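Local coordinates for NADP-dependent alcohol dehydrogenase (Entamoeba histolytica, PDB 2OUI), which catalyses the NADP-dependent interconversion of alcohols with aldehydes or ketones, as a tetrameric, zinc-containing member of the medium-chain dehydrogenase family, at residues F324-V330 and V349-Y353; L71-L75 and A129-L135; L136-I140 and A306-S310; M6-I12 and H42-A46; G63-K67 and D355-L359. The protein carries 1 engineered substitution. All blocks are in the same frame, centred on the assembly; numbering follows the deposited sequence.

Contact 1 (F324-V330 and V349-Y353); sequences FEGLEKV and VRIHY
V349 has the largest part in this contact, and its two methyl groups divide the work. With CG1 trans to the backbone N (chi1 177°), that methyl turns to the G326 carbonyl and lies 3.2 Å from G326 O, while CG2 fits between CB of F324 and CG1 of V330. The V330 and V349 side chains lie nearly perpendicular, V330 CG1 to V349 CG2 at 3.9 Å. F324 offers V349 little beyond its CB: the ring leads away and packs on A333 and L336 of helix 329-339. Strands 320-325 and 346-350 run parallel here and, with that helix, form a beta-alpha-beta unit, F324 pairing with V349 and E325 with R350. R350 N donates to F324 O at 3.0 Å, and G326 N continues the ladder past the strand end by donating to R350 O at 2.8 Å, almost in line with the carbonyl bond. On the sheet face of E325 and R350, the glutamate folds back at chi2 (-81°), which brings its carboxylate over the strand partner, OE2 resting 3.8 Å from R350 CB. OE1 comes to the edge of the H352 imidazole, 3.3 Å from CE1, with carboxylate and ring planes only 14° apart; a water that donates to OE1 is also hydrogen-bonded to H352 ND1. NE2 of H352 sits over the centre of the R350 guanidinium face. That guanidinium reaches away from E325 to a salt bridge with E356 and a hydrogen bond to L32 O. Beyond the strand ends, I351 CG1 touches the backbone of L327 at N, 3.8 Å away.

Contact 2 (L71-L75 and A129-L135); sequences LVKRL and ADANLAL
The carboxylate of D130 is the flat group round which the loop 71-75 folds, and its two oxygens are used differently. OD2 takes K73 N at 2.8 Å on its syn side, with a nearly straight N-H (167°). OD1 instead receives R74 N from above the carboxylate plane, 40° out of it, at 3.0 Å. A water bridges the same group to the loop, donating to both OD2 and L71 O. Carbon closes in round OD1 as well: V72 CG1 approaches to 3.4 Å and R74 CB to 3.2 Å. The R74 guanidinium stands almost perpendicular to the carboxylate, with no contact between their charged atoms; only the aliphatic part of the arginine, CG and CD, lies alongside D130. Two successive backbone N-H groups held by one aspartate tie the loop between strands 61-68 and 80-83 to the short helix 129-132, within the GroES-like domain of the alcohol dehydrogenase fold. The apolar side is supplied by L75. Its CG stands beside the backbone N, trans to the carbonyl carbon (chi1 -60°), and the fork divides: CD1 packs on A129, 3.4 Å from its O and 3.8 Å from its CB, and on L133 CD1, while CD2 meets CD2 of L135, the two leucines running antiparallel side by side. V81 of strand 80-83 also packs against both L75 and L133.

Contact 3 (L136-I140 and A306-S310); sequences LPRDI and ASLIS
A type I beta turn, P137 to I140, meets the C-terminal part of helix 298-310, which follows the six-stranded parallel sheet in the chain. The contact thus joins the loop after strand 134-135 to the helix that comes after the last strand of the Rossmann sheet, 288-292, where the chain of a medium-chain dehydrogenase returns towards the catalytic domain. The apolar centre is I140. Its CG1 lies beside the backbone N (chi1 -54°) and the chain continues extended at chi2, which carries CD1 to the helix surface. There CD1 lies against one helical turn, 3.5 Å from A306 O, 3.9 Å from A306 CB and 3.7 Å from I309 CB; S310 OG is a polar neighbour of the same methyl at 3.6 Å. The isoleucines I140 and I309 are set nearly square to each other, with CG2 of I309 against CG1 and CD1 of I140. P137 adds the flank of its ring, CG facing A306 CB at 4.3 Å and CB facing S310 OG. L148 of helix 148-161 packs on A306 and I309 too, and A145 of helix 142-145 on I140. The polar part involves D139, whose CG is placed between its own backbone N and carbonyl carbon (chi1 68°), a setting that directs the carboxylate to the helix. S310 OG donates to D139 OD1 at 2.9 Å, reaching that oxygen on its syn side, 15° out of the carboxylate plane.

Contact 4 (M6-I12 and H42-A46); sequences MLGIGRI and HTVWA
V44 of helix 38-46 packs against the beta hairpin of strands 2-8 and 11-16, whose type II turn runs from G8 to R11. The valine is used on two sides. CG1 meets I12 CG2 at 3.6 Å, the one side chain lying roughly athwart the other, whereas CG2 faces M6, whose chain runs alongside with the reverse heading. The methionine is fully extended (chi1 174°), and its end therefore reaches the helix backbone: CE lies 3.4 Å from T43 O, and SD meets T43 CG2 with the two chains again near perpendicular. T43 OG1, for its part, bonds to Y267 and S39. W45 has V44 CG1 over the centre of one ring face, 3.7 Å above the plane, and its CH2 touches I12 CD1 at 4.1 Å; K338 makes a cation-pi contact with the same ring. L334 and M335 of helix 329-339 also pack on I12. At the turn, G10 N donates to V44 O at 2.7 Å from well above the carbonyl plane. A water at the indole edge, in the ring plane, accepts from W45 NE1 at 2.8 Å and donates to G10 O.

Contact 5 (G63-K67 and D355-L359); sequences GQIVK and DEDTL
Q64 makes the one hydrogen bond between segment 63-67 of strand 61-68 and the C-terminal loop 355-359. Its NE2 donates to E356 O at 2.9 Å, and the geometry is tilted on both sides: the amide nitrogen stands 32° from the carbonyl plane, and the oxygen lies 24° out of the amide plane. The side chain gets there by full extension, CG trans to the backbone N (chi1 -174°) and the chain straight beyond it, which carries the amide out from the strand to the loop. Both ends of that amide have further partners, NE2 bonding also to G78 O and OE1 receiving R30, so the rotation of the group is fixed by bonds at each end.

Apolar contact is the work of L359. One methyl, CD2, does the touching: it sits 3.6 Å from I65 O, 3.9 Å from Q64 CD and 4.1 Å from V66 CG1. The leucine crosses both Q64 and V66 obliquely, and CB lies 4.0 Å from Q64 NE2, so the amide is met by carbon as well as by its hydrogen bonds. R30 and V77 pack on L359 too.

Charge places the loop from outside the pair. D355 forms a salt bridge with R30, E356 with R350 and D357 with K80. Within the loop, D355 O accepts from both T358 N and L359 N, which draws the backbone into a tight curl.

Strand 61-68 belongs to the mixed sheet of the catalytic domain, and V66 and K67, both facing L28, form a classic beta bulge; the chain's C-terminal tail packs along this part of the sheet.

Overall arrangement
Contacts 1, 2 and 5 all reach the mixed sheet of the catalytic domain. Contact 5 touches contact 1 through the R350 to E356 salt bridge, NH2 to OE2 at 2.9 Å, and contact 2 through L133 CD1 on I65 CD1 at 3.7 Å; its centre lies about 15 Å from each. Contact 3 follows contact 2 directly in sequence, their centres about 17 Å apart, and joins the loop there to the distant helix 298-310. Contact 4 is far from contact 3, about 34 Å between centres, but its nearest atoms come within about 7 Å of contact 1. The zinc, held by C37, H59 and D150, lies about 9 Å from the T43 side chain of contact 4 and about 13 Å from that of V330 in contact 1.

Contact 1 (F324-V330 and V349-Y353)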
# COMPACT_ATOMS: atom_id res chain seq x y z
N PHE A 324 -40.65 13.49 -2.10
CA PHE A 324 -41.36 14.65 -2.68
C PHE A 324 -41.49 14.45 -4.20
O PHE A 324 -40.74 13.68 -4.80
CB PHE A 324 -40.53 15.94 -2.46
CG PHE A 324 -40.40 16.36 -1.02
CD1 PHE A 324 -39.27 16.01 -0.29
CD2 PHE A 324 -41.37 17.15 -0.42
CE1 PHE A 324 -39.13 16.40 1.06
CE2 PHE A 324 -41.25 17.56 0.91
CZ PHE A 324 -40.13 17.18 1.65
N GLU A 325 -42.42 15.17 -4.82
CA GLU A 325 -42.50 15.17 -6.27
C GLU A 325 -42.42 16.61 -6.74
O GLU A 325 -43.12 17.47 -6.21
CB GLU A 325 -43.83 14.60 -6.75
CG GLU A 325 -44.13 13.18 -6.30
CD GLU A 325 -43.43 12.13 -7.15
OE1 GLU A 325 -43.33 12.34 -8.38
OE2 GLU A 325 -43.00 11.10 -6.58
N GLY A 326 -41.60 16.85 -7.76
CA GLY A 326 -41.56 18.16 -8.41
C GLY A 326 -40.32 18.93 -8.04
O GLY A 326 -39.90 18.95 -6.87
N LEU A 327 -39.74 19.59 -9.04
CA LEU A 327 -38.49 20.32 -8.86
C LEU A 327 -38.56 21.36 -7.73
O LEU A 327 -37.60 21.52 -6.98
CB LEU A 327 -38.05 20.99 -10.16
CG LEU A 327 -36.71 21.73 -10.12
CD1 LEU A 327 -35.53 20.86 -9.73
CD2 LEU A 327 -36.41 22.41 -11.49
N GLU A 328 -39.71 22.02 -7.58
CA GLU A 328 -39.87 23.05 -6.56
C GLU A 328 -39.63 22.48 -5.17
O GLU A 328 -39.17 23.19 -4.28
CB GLU A 328 -41.27 23.68 -6.59
CG GLU A 328 -42.02 23.47 -7.89
CD GLU A 328 -42.73 22.13 -7.93
OE1 GLU A 328 -42.53 21.39 -8.93
OE2 GLU A 328 -43.47 21.82 -6.96
N LYS A 329 -39.91 21.19 -4.99
CA LYS A 329 -39.77 20.58 -3.65
C LYS A 329 -38.34 20.40 -3.15
O LYS A 329 -38.16 20.07 -1.98
CB LYS A 329 -40.54 19.26 -3.54
CG LYS A 329 -42.02 19.35 -3.83
CD LYS A 329 -42.74 20.29 -2.91
CE LYS A 329 -44.19 20.46 -3.36
NZ LYS A 329 -44.92 21.39 -2.49
N VAL A 330 -37.32 20.64 -3.99
CA VAL A 330 -35.93 20.60 -3.49
C VAL A 330 -35.71 21.65 -2.41
O VAL A 330 -34.89 21.45 -1.51
CB VAL A 330 -34.82 20.69 -4.59
CG1 VAL A 330 -34.92 19.53 -5.55
CG2 VAL A 330 -34.82 22.02 -5.32
N VAL A 349 -36.28 13.79 -4.04
CA VAL A 349 -37.28 14.46 -4.85
C VAL A 349 -37.28 13.79 -6.22
O VAL A 349 -36.24 13.66 -6.82
CB VAL A 349 -36.92 15.95 -5.03
CG1 VAL A 349 -37.94 16.65 -5.94
CG2 VAL A 349 -36.85 16.65 -3.67
N ARG A 350 -38.45 13.41 -6.70
CA ARG A 350 -38.59 12.81 -8.02
C ARG A 350 -39.18 13.85 -8.96
O ARG A 350 -40.11 14.58 -8.60
CB ARG A 350 -39.48 11.55 -7.93
CG ARG A 350 -39.49 10.64 -9.17
CD ARG A 350 -38.15 9.87 -9.44
NE ARG A 350 -38.36 8.85 -10.48
CZ ARG A 350 -38.47 9.09 -11.79
NH1 ARG A 350 -38.37 10.33 -12.28
NH2 ARG A 350 -38.69 8.08 -12.62
N ILE A 351 -38.61 13.94 -10.16
CA ILE A 351 -39.06 14.88 -11.19
C ILE A 351 -39.42 14.10 -12.45
O ILE A 351 -38.65 13.26 -12.91
CB ILE A 351 -37.98 15.95 -11.55
CG1 ILE A 351 -37.51 16.74 -10.32
CG2 ILE A 351 -38.51 16.92 -12.60
CD1 ILE A 351 -36.33 16.13 -9.61
N HIS A 352 -40.59 14.38 -13.01
CA HIS A 352 -41.08 13.70 -14.21
C HIS A 352 -41.21 14.61 -15.42
O HIS A 352 -41.38 15.83 -15.29
CB HIS A 352 -42.44 13.04 -13.94
CG HIS A 352 -42.37 11.86 -13.02
ND1 HIS A 352 -42.92 11.88 -11.75
CD2 HIS A 352 -41.79 10.65 -13.16
CE1 HIS A 352 -42.70 10.72 -11.16
NE2 HIS A 352 -42.01 9.95 -11.99
N TYR A 353 -41.11 14.01 -16.61
CA TYR A 353 -41.26 14.73 -17.86
C TYR A 353 -42.16 13.92 -18.80
O TYR A 353 -42.16 12.69 -18.73
CB TYR A 353 -39.89 14.92 -18.51
CG TYR A 353 -38.87 15.58 -17.60
CD1 TYR A 353 -38.04 14.82 -16.80
CD2 TYR A 353 -38.76 16.98 -17.55
CE1 TYR A 353 -37.12 15.42 -15.96
CE2 TYR A 353 -37.82 17.60 -16.71
CZ TYR A 353 -37.02 16.81 -15.93
OH TYR A 353 -36.11 17.42 -15.10
O HOH W 1 -43.81 14.63 -10.25

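Contact 2 (L71-L75 and A129-L135)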
# COMPACT_ATOMS: atom_id res chain seq x y z
N LEU A 71 -17.69 15.46 -29.13
CA LEU A 71 -16.70 14.39 -28.94
C LEU A 71 -17.12 13.37 -27.89
O LEU A 71 -16.29 12.56 -27.44
CB LEU A 71 -15.34 14.99 -28.56
CG LEU A 71 -14.62 15.80 -29.64
CD1 LEU A 71 -13.30 16.26 -29.05
CD2 LEU A 71 -14.42 14.97 -30.91
N VAL A 72 -18.40 13.40 -27.51
CA VAL A 72 -18.95 12.46 -26.54
C VAL A 72 -19.23 11.16 -27.29
O VAL A 72 -19.92 11.18 -28.31
CB VAL A 72 -20.22 13.03 -25.85
CG1 VAL A 72 -20.92 11.95 -25.05
CG2 VAL A 72 -19.83 14.21 -24.90
N LYS A 73 -18.69 10.05 -26.79
CA LYS A 73 -18.76 8.76 -27.50
C LYS A 73 -19.60 7.69 -26.81
O LYS A 73 -20.03 6.74 -27.46
CB LYS A 73 -17.34 8.18 -27.71
CG LYS A 73 -16.44 9.00 -28.61
CD LYS A 73 -14.98 8.62 -28.39
CE LYS A 73 -14.08 9.37 -29.36
NZ LYS A 73 -12.64 8.97 -29.17
N ARG A 74 -19.81 7.82 -25.50
CA ARG A 74 -20.38 6.74 -24.71
C ARG A 74 -21.85 7.01 -24.36
O ARG A 74 -22.57 6.11 -23.87
CB ARG A 74 -19.58 6.53 -23.41
CG ARG A 74 -18.09 6.22 -23.59
CD ARG A 74 -17.44 5.89 -22.23
NE ARG A 74 -17.95 4.64 -21.69
CZ ARG A 74 -17.45 3.43 -21.97
NH1 ARG A 74 -16.40 3.31 -22.77
NH2 ARG A 74 -17.99 2.35 -21.42
N LEU A 75 -22.29 8.23 -24.62
CA LEU A 75 -23.59 8.69 -24.14
C LEU A 75 -24.39 9.28 -25.26
O LEU A 75 -23.84 9.82 -26.22
CB LEU A 75 -23.40 9.79 -23.09
CG LEU A 75 -22.62 9.35 -21.86
CD1 LEU A 75 -22.17 10.61 -21.11
CD2 LEU A 75 -23.48 8.43 -20.98
N ALA A 129 -18.06 14.31 -19.78
CA ALA A 129 -19.24 13.47 -19.53
C ALA A 129 -19.01 11.95 -19.72
O ALA A 129 -19.58 11.15 -18.97
CB ALA A 129 -20.41 13.94 -20.39
N ASP A 130 -18.22 11.55 -20.71
CA ASP A 130 -17.94 10.13 -20.90
C ASP A 130 -17.27 9.56 -19.67
O ASP A 130 -17.52 8.43 -19.28
CB ASP A 130 -17.02 9.89 -22.11
CG ASP A 130 -17.78 9.83 -23.42
OD1 ASP A 130 -19.03 9.73 -23.39
OD2 ASP A 130 -17.13 9.90 -24.50
N ALA A 131 -16.39 10.37 -19.06
CA ALA A 131 -15.60 9.90 -17.93
C ALA A 131 -16.42 9.99 -16.64
O ALA A 131 -16.22 9.20 -15.72
CB ALA A 131 -14.35 10.74 -17.80
N ASN A 132 -17.34 10.95 -16.57
CA ASN A 132 -18.01 11.28 -15.33
C ASN A 132 -19.46 10.83 -15.13
O ASN A 132 -20.00 11.02 -14.05
CB ASN A 132 -17.90 12.79 -15.07
CG ASN A 132 -16.51 13.18 -14.65
OD1 ASN A 132 -15.87 12.42 -13.93
ND2 ASN A 132 -16.02 14.32 -15.12
N LEU A 133 -20.09 10.24 -16.15
CA LEU A 133 -21.48 9.76 -16.00
C LEU A 133 -21.60 8.24 -16.21
O LEU A 133 -21.11 7.70 -17.21
CB LEU A 133 -22.38 10.49 -17.01
CG LEU A 133 -22.54 12.00 -16.73
CD1 LEU A 133 -23.34 12.66 -17.84
CD2 LEU A 133 -23.17 12.26 -15.36
N ALA A 134 -22.24 7.56 -15.25
CA ALA A 134 -22.49 6.12 -15.35
C ALA A 134 -23.91 5.96 -15.85
O ALA A 134 -24.81 6.67 -15.41
CB ALA A 134 -22.35 5.46 -13.96
N LEU A 135 -24.12 5.01 -16.75
CA LEU A 135 -25.51 4.67 -17.11
C LEU A 135 -26.27 4.08 -15.91
O LEU A 135 -25.71 3.29 -15.16
CB LEU A 135 -25.54 3.71 -18.31
CG LEU A 135 -25.05 4.26 -19.67
CD1 LEU A 135 -25.10 3.16 -20.72
CD2 LEU A 135 -25.83 5.51 -20.13
O HOH W 2 -15.52 12.24 -24.72

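Contact 3 (L136-I140 and A306-S310)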
# COMPACT_ATOMS: atom_id res chain seq x y z
N LEU A 136 -27.54 4.47 -15.73
CA LEU A 136 -28.39 3.93 -14.67
C LEU A 136 -28.77 2.48 -15.01
O LEU A 136 -29.44 2.25 -16.01
CB LEU A 136 -29.66 4.77 -14.52
CG LEU A 136 -30.71 4.32 -13.48
CD1 LEU A 136 -30.19 4.36 -12.04
CD2 LEU A 136 -32.00 5.15 -13.61
N PRO A 137 -28.35 1.50 -14.18
CA PRO A 137 -28.75 0.12 -14.46
C PRO A 137 -30.27 -0.05 -14.39
O PRO A 137 -30.92 0.56 -13.53
CB PRO A 137 -28.07 -0.66 -13.34
CG PRO A 137 -26.88 0.22 -12.95
CD PRO A 137 -27.46 1.60 -13.01
N ARG A 138 -30.82 -0.87 -15.28
CA ARG A 138 -32.27 -1.04 -15.37
C ARG A 138 -32.91 -1.58 -14.07
O ARG A 138 -34.09 -1.35 -13.82
CB ARG A 138 -32.64 -1.89 -16.60
CG ARG A 138 -32.37 -1.18 -17.95
CD ARG A 138 -32.91 -1.97 -19.17
NE ARG A 138 -32.20 -1.60 -20.41
CZ ARG A 138 -32.69 -0.82 -21.38
NH1 ARG A 138 -33.91 -0.32 -21.30
NH2 ARG A 138 -31.94 -0.56 -22.45
N ASP A 139 -32.12 -2.26 -13.23
CA ASP A 139 -32.63 -2.87 -12.00
C ASP A 139 -32.44 -2.00 -10.74
O ASP A 139 -32.58 -2.49 -9.60
CB ASP A 139 -32.02 -4.28 -11.82
CG ASP A 139 -30.52 -4.25 -11.52
OD1 ASP A 139 -29.83 -3.23 -11.75
OD2 ASP A 139 -30.01 -5.28 -11.04
N ILE A 140 -32.12 -0.71 -10.92
CA ILE A 140 -31.99 0.20 -9.78
C ILE A 140 -32.98 1.36 -9.91
O ILE A 140 -33.02 2.03 -10.94
CB ILE A 140 -30.55 0.75 -9.59
CG1 ILE A 140 -29.53 -0.39 -9.51
CG2 ILE A 140 -30.48 1.61 -8.33
CD1 ILE A 140 -28.09 0.05 -9.21
N ALA A 306 -22.72 0.86 -7.75
CA ALA A 306 -24.01 0.43 -8.28
C ALA A 306 -24.10 -1.09 -8.40
O ALA A 306 -25.20 -1.67 -8.28
CB ALA A 306 -24.31 1.08 -9.64
N SER A 307 -22.97 -1.74 -8.66
CA SER A 307 -23.00 -3.20 -8.81
C SER A 307 -23.35 -3.86 -7.47
O SER A 307 -23.90 -4.95 -7.45
CB SER A 307 -21.69 -3.74 -9.37
OG SER A 307 -20.70 -3.74 -8.36
N LEU A 308 -23.05 -3.19 -6.35
CA LEU A 308 -23.46 -3.74 -5.04
C LEU A 308 -24.97 -3.72 -4.87
O LEU A 308 -25.53 -4.60 -4.21
CB LEU A 308 -22.82 -2.96 -3.88
CG LEU A 308 -21.29 -3.15 -3.80
CD1 LEU A 308 -20.67 -2.34 -2.66
CD2 LEU A 308 -20.99 -4.63 -3.62
N ILE A 309 -25.62 -2.71 -5.44
CA ILE A 309 -27.08 -2.64 -5.40
C ILE A 309 -27.68 -3.70 -6.33
O ILE A 309 -28.55 -4.47 -5.93
CB ILE A 309 -27.62 -1.23 -5.75
CG1 ILE A 309 -27.09 -0.17 -4.77
CG2 ILE A 309 -29.16 -1.23 -5.71
CD1 ILE A 309 -27.60 1.25 -5.08
N SER A 310 -27.15 -3.79 -7.55
CA SER A 310 -27.68 -4.71 -8.57
C SER A 310 -27.55 -6.17 -8.20
O SER A 310 -28.38 -6.97 -8.59
CB SER A 310 -26.97 -4.47 -9.91
OG SER A 310 -27.30 -3.20 -10.42

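Contact 4 (M6-I12 and H42-A46)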
# COMPACT_ATOMS: atom_id res chain seq x y z
N MET A 6 -27.73 29.61 -3.67
CA MET A 6 -27.21 30.37 -2.53
C MET A 6 -27.02 31.78 -3.04
O MET A 6 -26.17 32.03 -3.92
CB MET A 6 -25.85 29.82 -2.10
CG MET A 6 -25.17 30.64 -1.02
SD MET A 6 -23.69 29.76 -0.49
CE MET A 6 -23.07 30.96 0.70
N LEU A 7 -27.81 32.71 -2.52
CA LEU A 7 -27.76 34.09 -2.95
C LEU A 7 -26.72 34.87 -2.14
O LEU A 7 -26.22 35.90 -2.59
CB LEU A 7 -29.13 34.72 -2.80
CG LEU A 7 -30.30 33.98 -3.43
CD1 LEU A 7 -31.60 34.70 -3.15
CD2 LEU A 7 -30.08 33.82 -4.92
N GLY A 8 -26.42 34.37 -0.96
CA GLY A 8 -25.42 34.96 -0.08
C GLY A 8 -25.37 34.07 1.14
O GLY A 8 -26.21 33.18 1.28
N ILE A 9 -24.38 34.27 2.01
CA ILE A 9 -24.36 33.54 3.27
C ILE A 9 -25.70 33.74 3.97
O ILE A 9 -26.17 34.87 4.13
CB ILE A 9 -23.14 33.94 4.16
CG1 ILE A 9 -21.86 33.38 3.53
CG2 ILE A 9 -23.32 33.42 5.61
CD1 ILE A 9 -20.57 33.78 4.24
N GLY A 10 -26.35 32.62 4.31
CA GLY A 10 -27.64 32.65 5.00
C GLY A 10 -28.90 32.89 4.17
O GLY A 10 -29.97 33.08 4.75
N ARG A 11 -28.79 32.89 2.84
CA ARG A 11 -29.94 33.24 1.97
C ARG A 11 -30.04 32.30 0.76
O ARG A 11 -29.06 32.11 0.03
CB ARG A 11 -29.84 34.68 1.44
CG ARG A 11 -30.42 35.76 2.31
CD ARG A 11 -30.45 37.14 1.62
NE ARG A 11 -29.22 37.41 0.86
CZ ARG A 11 -29.17 37.65 -0.45
NH1 ARG A 11 -30.28 37.67 -1.19
NH2 ARG A 11 -28.00 37.89 -1.03
N ILE A 12 -31.21 31.71 0.55
CA ILE A 12 -31.44 30.89 -0.64
C ILE A 12 -32.71 31.32 -1.33
O ILE A 12 -33.61 31.87 -0.70
CB ILE A 12 -31.50 29.35 -0.34
CG1 ILE A 12 -32.79 28.96 0.41
CG2 ILE A 12 -30.25 28.87 0.38
CD1 ILE A 12 -32.85 27.42 0.69
N HIS A 42 -23.97 23.67 5.60
CA HIS A 42 -22.70 24.29 6.08
C HIS A 42 -22.32 25.43 5.13
O HIS A 42 -21.99 26.54 5.57
CB HIS A 42 -21.52 23.31 6.13
CG HIS A 42 -21.75 22.07 6.95
ND1 HIS A 42 -22.63 22.02 8.01
CD2 HIS A 42 -21.17 20.84 6.88
CE1 HIS A 42 -22.60 20.81 8.55
NE2 HIS A 42 -21.73 20.07 7.87
N THR A 43 -22.37 25.16 3.83
CA THR A 43 -21.99 26.16 2.83
C THR A 43 -22.85 27.42 2.92
O THR A 43 -22.31 28.53 2.95
CB THR A 43 -22.04 25.52 1.42
OG1 THR A 43 -21.11 24.43 1.39
CG2 THR A 43 -21.72 26.54 0.31
N VAL A 44 -24.17 27.26 3.00
CA VAL A 44 -25.09 28.41 3.03
C VAL A 44 -25.13 29.11 4.39
O VAL A 44 -24.91 30.32 4.49
CB VAL A 44 -26.54 28.04 2.58
CG1 VAL A 44 -27.50 29.23 2.75
CG2 VAL A 44 -26.57 27.53 1.15
N TRP A 45 -25.42 28.36 5.46
CA TRP A 45 -25.71 29.04 6.72
C TRP A 45 -24.48 29.24 7.62
O TRP A 45 -24.47 30.13 8.46
CB TRP A 45 -26.91 28.41 7.47
CG TRP A 45 -28.26 28.70 6.79
CD1 TRP A 45 -29.04 29.80 6.94
CD2 TRP A 45 -28.95 27.84 5.87
NE1 TRP A 45 -30.18 29.69 6.18
CE2 TRP A 45 -30.14 28.49 5.51
CE3 TRP A 45 -28.67 26.57 5.33
CZ2 TRP A 45 -31.06 27.93 4.62
CZ3 TRP A 45 -29.58 26.01 4.45
CH2 TRP A 45 -30.76 26.69 4.10
N ALA A 46 -23.44 28.42 7.42
CA ALA A 46 -22.19 28.55 8.17
C ALA A 46 -21.11 29.31 7.40
O ALA A 46 -20.13 29.76 7.99
CB ALA A 46 -21.66 27.14 8.61
O HOH W 3 -32.42 31.17 5.51

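Contact 5 (G63-K67 and D355-L359)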
# COMPACT_ATOMS: atom_id res chain seq x y z
N GLY A 63 -30.11 11.56 -13.56
CA GLY A 63 -30.61 12.50 -14.56
C GLY A 63 -30.72 11.88 -15.92
O GLY A 63 -30.46 10.69 -16.10
N GLN A 64 -31.17 12.69 -16.87
CA GLN A 64 -31.34 12.24 -18.24
C GLN A 64 -30.58 13.20 -19.16
O GLN A 64 -30.73 14.43 -19.06
CB GLN A 64 -32.84 12.21 -18.57
CG GLN A 64 -33.14 11.61 -19.93
CD GLN A 64 -34.62 11.39 -20.16
OE1 GLN A 64 -35.46 12.20 -19.72
NE2 GLN A 64 -34.96 10.31 -20.88
N ILE A 65 -29.77 12.66 -20.06
CA ILE A 65 -29.04 13.49 -21.04
C ILE A 65 -29.97 14.23 -22.00
O ILE A 65 -30.81 13.61 -22.63
CB ILE A 65 -28.07 12.64 -21.90
CG1 ILE A 65 -27.23 11.71 -21.01
CG2 ILE A 65 -27.19 13.53 -22.81
CD1 ILE A 65 -26.28 12.42 -20.11
N VAL A 66 -29.80 15.56 -22.10
CA VAL A 66 -30.57 16.38 -23.05
C VAL A 66 -29.69 16.93 -24.18
O VAL A 66 -30.21 17.34 -25.21
CB VAL A 66 -31.37 17.54 -22.36
CG1 VAL A 66 -32.39 16.96 -21.40
CG2 VAL A 66 -30.44 18.52 -21.62
N LYS A 67 -28.37 16.94 -23.98
CA LYS A 67 -27.45 17.39 -25.04
C LYS A 67 -26.09 16.80 -24.80
O LYS A 67 -25.67 16.72 -23.65
CB LYS A 67 -27.32 18.90 -25.02
CG LYS A 67 -26.59 19.50 -26.25
CD LYS A 67 -26.56 21.01 -26.19
CE LYS A 67 -25.91 21.63 -27.44
NZ LYS A 67 -26.48 21.06 -28.71
N ASP A 355 -41.80 13.30 -21.91
CA ASP A 355 -40.99 12.50 -22.81
C ASP A 355 -39.87 11.76 -22.07
O ASP A 355 -38.85 11.43 -22.67
CB ASP A 355 -40.43 13.38 -23.93
CG ASP A 355 -39.65 14.59 -23.42
OD1 ASP A 355 -39.56 14.82 -22.18
OD2 ASP A 355 -39.11 15.33 -24.26
N GLU A 356 -40.08 11.51 -20.78
CA GLU A 356 -39.09 10.83 -19.94
C GLU A 356 -38.68 9.48 -20.53
O GLU A 356 -37.52 9.07 -20.44
CB GLU A 356 -39.64 10.64 -18.52
CG GLU A 356 -38.67 10.10 -17.51
CD GLU A 356 -39.30 9.97 -16.14
OE1 GLU A 356 -40.39 10.56 -15.92
OE2 GLU A 356 -38.72 9.27 -15.29
N ASP A 357 -39.65 8.80 -21.15
CA ASP A 357 -39.39 7.46 -21.70
C ASP A 357 -39.20 7.47 -23.22
O ASP A 357 -38.86 6.44 -23.81
CB ASP A 357 -40.48 6.46 -21.28
CG ASP A 357 -40.46 6.15 -19.76
OD1 ASP A 357 -39.40 6.30 -19.08
OD2 ASP A 357 -41.52 5.76 -19.24
N THR A 358 -39.38 8.63 -23.85
CA THR A 358 -39.24 8.75 -25.31
C THR A 358 -38.07 9.64 -25.81
O THR A 358 -37.66 9.52 -26.97
CB THR A 358 -40.57 9.18 -25.97
OG1 THR A 358 -41.02 10.42 -25.41
CG2 THR A 358 -41.63 8.12 -25.75
N LEU A 359 -37.53 10.50 -24.96
CA LEU A 359 -36.50 11.45 -25.40
C LEU A 359 -35.37 10.74 -26.13
O LEU A 359 -34.89 9.70 -25.68
CB LEU A 359 -35.92 12.24 -24.23
CG LEU A 359 -34.91 13.35 -24.53
CD1 LEU A 359 -35.57 14.49 -25.28
CD2 LEU A 359 -34.37 13.86 -23.23